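Local coordinates for protein peptidase M42 (Thaumarchaeota archaeon SCGC AB-539-E09, PDB 5DS0) that probably acts as a cobalt-bound metallo-aminopeptidase of the M42 (TET) family, trimming residues from the N-termini of peptides within a twelve-subunit assembly, at residues F278-P289 with N338-R349. Numbering follows the deposited sequence.
Sequences FVINVAKQAQIP and NAIRLVIELIKR
Helix 278-285 packs against helix 338-349, with the two axes 9.7 Å apart at closest approach and their directions 113° from one another. Val282 is a knob in a hole made by Leu342, Glu345, Leu346 and Arg349. Its CG1 meets Glu345 CB at 3.6 Å, while its CG2 lies against Arg349 CD. Leu346 turns its CD2 methyl into the same region, where it touches Val282 CB at 3.7 Å and Phe278 CE2 at 3.6 Å. The Phe278 ring reaches this methyl because CG is anti to the backbone N (chi1 173°). Arg349 CB sits at the edge of that ring, and Val282 CG2, from the same helix as the ring, lies over one face, offset toward the rim. Further along, Leu342 CD1 rests on Ala283 CB at 3.8 Å.

Helix 278-285 ends in a Schellman motif, with Gln287 at positive phi. The chain then turns so that Ile288 faces helix 338-349. Ile288 CD1 packs over the backbone at Leu342 and against Arg341 CB, and its CG2 lies near Asn338 CB. Pro289 CG touches Asn338 ND2 at 3.7 Å. The pair belongs to the metallopeptidase domain, but neither segment supplies a cobalt ligand. Strand 314-322 of the large mixed sheet packs against both helices: Val279 touches Val315 and Leu346 touches Ile317.

Within helix 338-349, Glu345, Lys348 and Arg349 form a salt-bridge network. Arg349 NH1 bonds to Glu345 O and, at 3.1 Å, to Glu345 OE1. The carboxylate is met from above its plane, 38° out. Lys348 NZ adds a weak bond to the same oxygen, so two cations probably stabilise the negative charge of Glu345.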
# COMPACT_ATOMS: atom_id res chain seq x y z
N PHE C 278 -19.55 30.96 39.49
CA PHE C 278 -20.33 32.17 39.58
C PHE C 278 -21.32 32.29 38.43
O PHE C 278 -22.51 32.51 38.64
CB PHE C 278 -19.38 33.37 39.60
CG PHE C 278 -20.06 34.71 39.53
CD1 PHE C 278 -20.63 35.28 40.66
CD2 PHE C 278 -20.10 35.42 38.33
CE1 PHE C 278 -21.24 36.52 40.60
CE2 PHE C 278 -20.70 36.67 38.27
CZ PHE C 278 -21.27 37.22 39.40
N VAL C 279 -20.84 32.09 37.22
CA VAL C 279 -21.70 32.16 36.04
C VAL C 279 -22.79 31.07 36.07
O VAL C 279 -23.96 31.34 35.80
CB VAL C 279 -20.89 32.04 34.74
CG1 VAL C 279 -21.81 32.02 33.53
CG2 VAL C 279 -19.90 33.19 34.63
N ILE C 280 -22.41 29.85 36.42
CA ILE C 280 -23.37 28.77 36.50
C ILE C 280 -24.51 29.11 37.47
O ILE C 280 -25.68 28.85 37.16
CB ILE C 280 -22.70 27.43 36.91
CG1 ILE C 280 -21.87 26.90 35.75
CG2 ILE C 280 -23.73 26.39 37.30
CD1 ILE C 280 -20.87 25.83 36.13
N ASN C 281 -24.16 29.71 38.61
CA ASN C 281 -25.16 30.05 39.63
C ASN C 281 -26.01 31.24 39.24
O ASN C 281 -27.22 31.22 39.42
CB ASN C 281 -24.50 30.33 40.98
CG ASN C 281 -23.82 29.10 41.55
OD1 ASN C 281 -24.12 27.95 41.18
ND2 ASN C 281 -22.86 29.32 42.44
N VAL C 282 -25.39 32.27 38.68
CA VAL C 282 -26.14 33.41 38.22
C VAL C 282 -27.19 32.97 37.20
O VAL C 282 -28.34 33.42 37.24
CB VAL C 282 -25.23 34.49 37.62
CG1 VAL C 282 -26.03 35.55 36.88
CG2 VAL C 282 -24.40 35.14 38.73
N ALA C 283 -26.80 32.08 36.30
CA ALA C 283 -27.70 31.58 35.27
C ALA C 283 -28.84 30.77 35.86
O ALA C 283 -29.99 30.93 35.46
CB ALA C 283 -26.93 30.75 34.25
N LYS C 284 -28.52 29.90 36.81
CA LYS C 284 -29.53 29.07 37.47
C LYS C 284 -30.55 29.92 38.21
O LYS C 284 -31.74 29.68 38.14
CB LYS C 284 -28.88 28.11 38.46
CG LYS C 284 -29.82 27.04 38.94
CD LYS C 284 -29.25 26.25 40.09
CE LYS C 284 -30.17 25.08 40.41
NZ LYS C 284 -29.80 24.42 41.69
N GLN C 285 -30.04 30.91 38.94
CA GLN C 285 -30.84 31.83 39.71
C GLN C 285 -31.74 32.69 38.82
O GLN C 285 -32.89 32.94 39.16
CB GLN C 285 -29.93 32.71 40.55
CG GLN C 285 -30.62 33.65 41.52
CD GLN C 285 -29.64 34.61 42.19
OE1 GLN C 285 -28.61 34.98 41.61
NE2 GLN C 285 -29.98 35.04 43.41
N ALA C 286 -31.21 33.12 37.68
CA ALA C 286 -31.99 33.89 36.70
C ALA C 286 -32.82 33.02 35.75
O ALA C 286 -33.48 33.54 34.86
CB ALA C 286 -31.05 34.76 35.89
N GLN C 287 -32.78 31.70 35.96
CA GLN C 287 -33.50 30.73 35.14
C GLN C 287 -33.17 30.82 33.65
O GLN C 287 -34.03 30.60 32.79
CB GLN C 287 -34.99 30.85 35.36
CG GLN C 287 -35.41 30.44 36.75
CD GLN C 287 -36.91 30.28 36.87
OE1 GLN C 287 -37.70 30.88 36.13
NE2 GLN C 287 -37.32 29.40 37.78
N ILE C 288 -31.91 31.08 33.34
CA ILE C 288 -31.44 31.11 31.97
C ILE C 288 -30.77 29.79 31.66
O ILE C 288 -29.80 29.41 32.32
CB ILE C 288 -30.44 32.26 31.77
CG1 ILE C 288 -31.16 33.59 31.97
CG2 ILE C 288 -29.82 32.19 30.40
CD1 ILE C 288 -30.24 34.79 32.15
N PRO C 289 -31.29 29.06 30.65
CA PRO C 289 -30.67 27.77 30.32
C PRO C 289 -29.21 27.95 29.88
O PRO C 289 -28.89 28.92 29.18
CB PRO C 289 -31.53 27.27 29.15
CG PRO C 289 -32.08 28.51 28.52
CD PRO C 289 -32.29 29.47 29.65
N ASN C 338 -30.94 35.09 25.26
CA ASN C 338 -30.56 34.60 26.58
C ASN C 338 -29.13 34.92 26.93
O ASN C 338 -28.81 35.11 28.10
CB ASN C 338 -30.81 33.10 26.68
CG ASN C 338 -32.23 32.76 27.05
OD1 ASN C 338 -32.90 33.52 27.76
ND2 ASN C 338 -32.69 31.61 26.62
N ALA C 339 -28.25 34.94 25.94
CA ALA C 339 -26.87 35.34 26.19
C ALA C 339 -26.81 36.79 26.62
O ALA C 339 -26.06 37.15 27.52
CB ALA C 339 -26.02 35.13 24.95
N ILE C 340 -27.63 37.62 25.99
CA ILE C 340 -27.71 39.03 26.37
C ILE C 340 -28.23 39.15 27.80
O ILE C 340 -27.64 39.85 28.62
CB ILE C 340 -28.60 39.85 25.42
CG1 ILE C 340 -27.97 39.95 24.04
CG2 ILE C 340 -28.79 41.24 26.00
CD1 ILE C 340 -28.93 40.43 22.99
N ARG C 341 -29.33 38.46 28.11
CA ARG C 341 -29.86 38.45 29.47
C ARG C 341 -28.79 38.03 30.47
O ARG C 341 -28.60 38.68 31.50
CB ARG C 341 -31.05 37.51 29.59
CG ARG C 341 -32.33 38.03 28.98
CD ARG C 341 -33.46 37.04 29.20
NE ARG C 341 -34.48 37.12 28.15
CZ ARG C 341 -35.67 37.74 28.25
NH1 ARG C 341 -36.53 37.70 27.22
NH2 ARG C 341 -36.00 38.44 29.34
N LEU C 342 -28.09 36.95 30.16
CA LEU C 342 -27.11 36.40 31.08
C LEU C 342 -25.97 37.39 31.38
O LEU C 342 -25.60 37.55 32.54
CB LEU C 342 -26.52 35.11 30.52
CG LEU C 342 -25.43 34.45 31.36
CD1 LEU C 342 -25.94 34.10 32.75
CD2 LEU C 342 -24.89 33.22 30.66
N VAL C 343 -25.43 38.02 30.34
CA VAL C 343 -24.30 38.94 30.51
C VAL C 343 -24.71 40.12 31.39
O VAL C 343 -23.94 40.55 32.25
CB VAL C 343 -23.60 39.45 29.19
CG1 VAL C 343 -22.70 38.38 28.58
CG2 VAL C 343 -24.58 39.92 28.14
N ILE C 344 -25.93 40.61 31.22
CA ILE C 344 -26.44 41.68 32.05
C ILE C 344 -26.49 41.27 33.53
O ILE C 344 -25.98 41.99 34.39
CB ILE C 344 -27.82 42.15 31.56
CG1 ILE C 344 -27.66 42.94 30.25
CG2 ILE C 344 -28.51 43.02 32.60
CD1 ILE C 344 -28.94 43.23 29.51
N GLU C 345 -27.07 40.11 33.81
CA GLU C 345 -27.14 39.62 35.18
C GLU C 345 -25.76 39.49 35.80
O GLU C 345 -25.57 39.76 36.98
CB GLU C 345 -27.84 38.26 35.25
CG GLU C 345 -29.30 38.26 34.82
CD GLU C 345 -30.10 39.39 35.43
OE1 GLU C 345 -30.24 39.44 36.67
OE2 GLU C 345 -30.63 40.20 34.65
N LEU C 346 -24.79 39.05 35.02
CA LEU C 346 -23.42 38.90 35.52
C LEU C 346 -22.86 40.25 35.88
O LEU C 346 -22.35 40.44 36.98
CB LEU C 346 -22.53 38.24 34.48
CG LEU C 346 -22.87 36.80 34.12
CD1 LEU C 346 -22.03 36.37 32.94
CD2 LEU C 346 -22.64 35.87 35.29
N ILE C 347 -22.96 41.19 34.96
CA ILE C 347 -22.43 42.52 35.17
C ILE C 347 -23.05 43.21 36.39
O ILE C 347 -22.36 43.89 37.14
CB ILE C 347 -22.62 43.38 33.90
CG1 ILE C 347 -21.69 42.87 32.80
CG2 ILE C 347 -22.33 44.85 34.15
CD1 ILE C 347 -22.09 43.31 31.43
N LYS C 348 -24.36 43.04 36.57
CA LYS C 348 -25.04 43.57 37.75
C LYS C 348 -24.36 43.14 39.05
O LYS C 348 -24.24 43.94 39.97
CB LYS C 348 -26.50 43.13 37.78
CG LYS C 348 -27.42 44.01 36.94
CD LYS C 348 -28.83 43.47 36.75
CE LYS C 348 -29.64 43.52 38.02
NZ LYS C 348 -30.78 42.58 37.93
N ARG C 349 -23.88 41.89 39.10
CA ARG C 349 -23.36 41.30 40.33
C ARG C 349 -21.84 41.28 40.48
O ARG C 349 -21.31 40.84 41.50
CB ARG C 349 -23.88 39.87 40.46
CG ARG C 349 -25.37 39.77 40.72
CD ARG C 349 -25.86 38.34 40.51
NE ARG C 349 -27.30 38.20 40.70
CZ ARG C 349 -28.23 38.65 39.86
NH1 ARG C 349 -27.91 39.30 38.74
NH2 ARG C 349 -29.51 38.46 40.15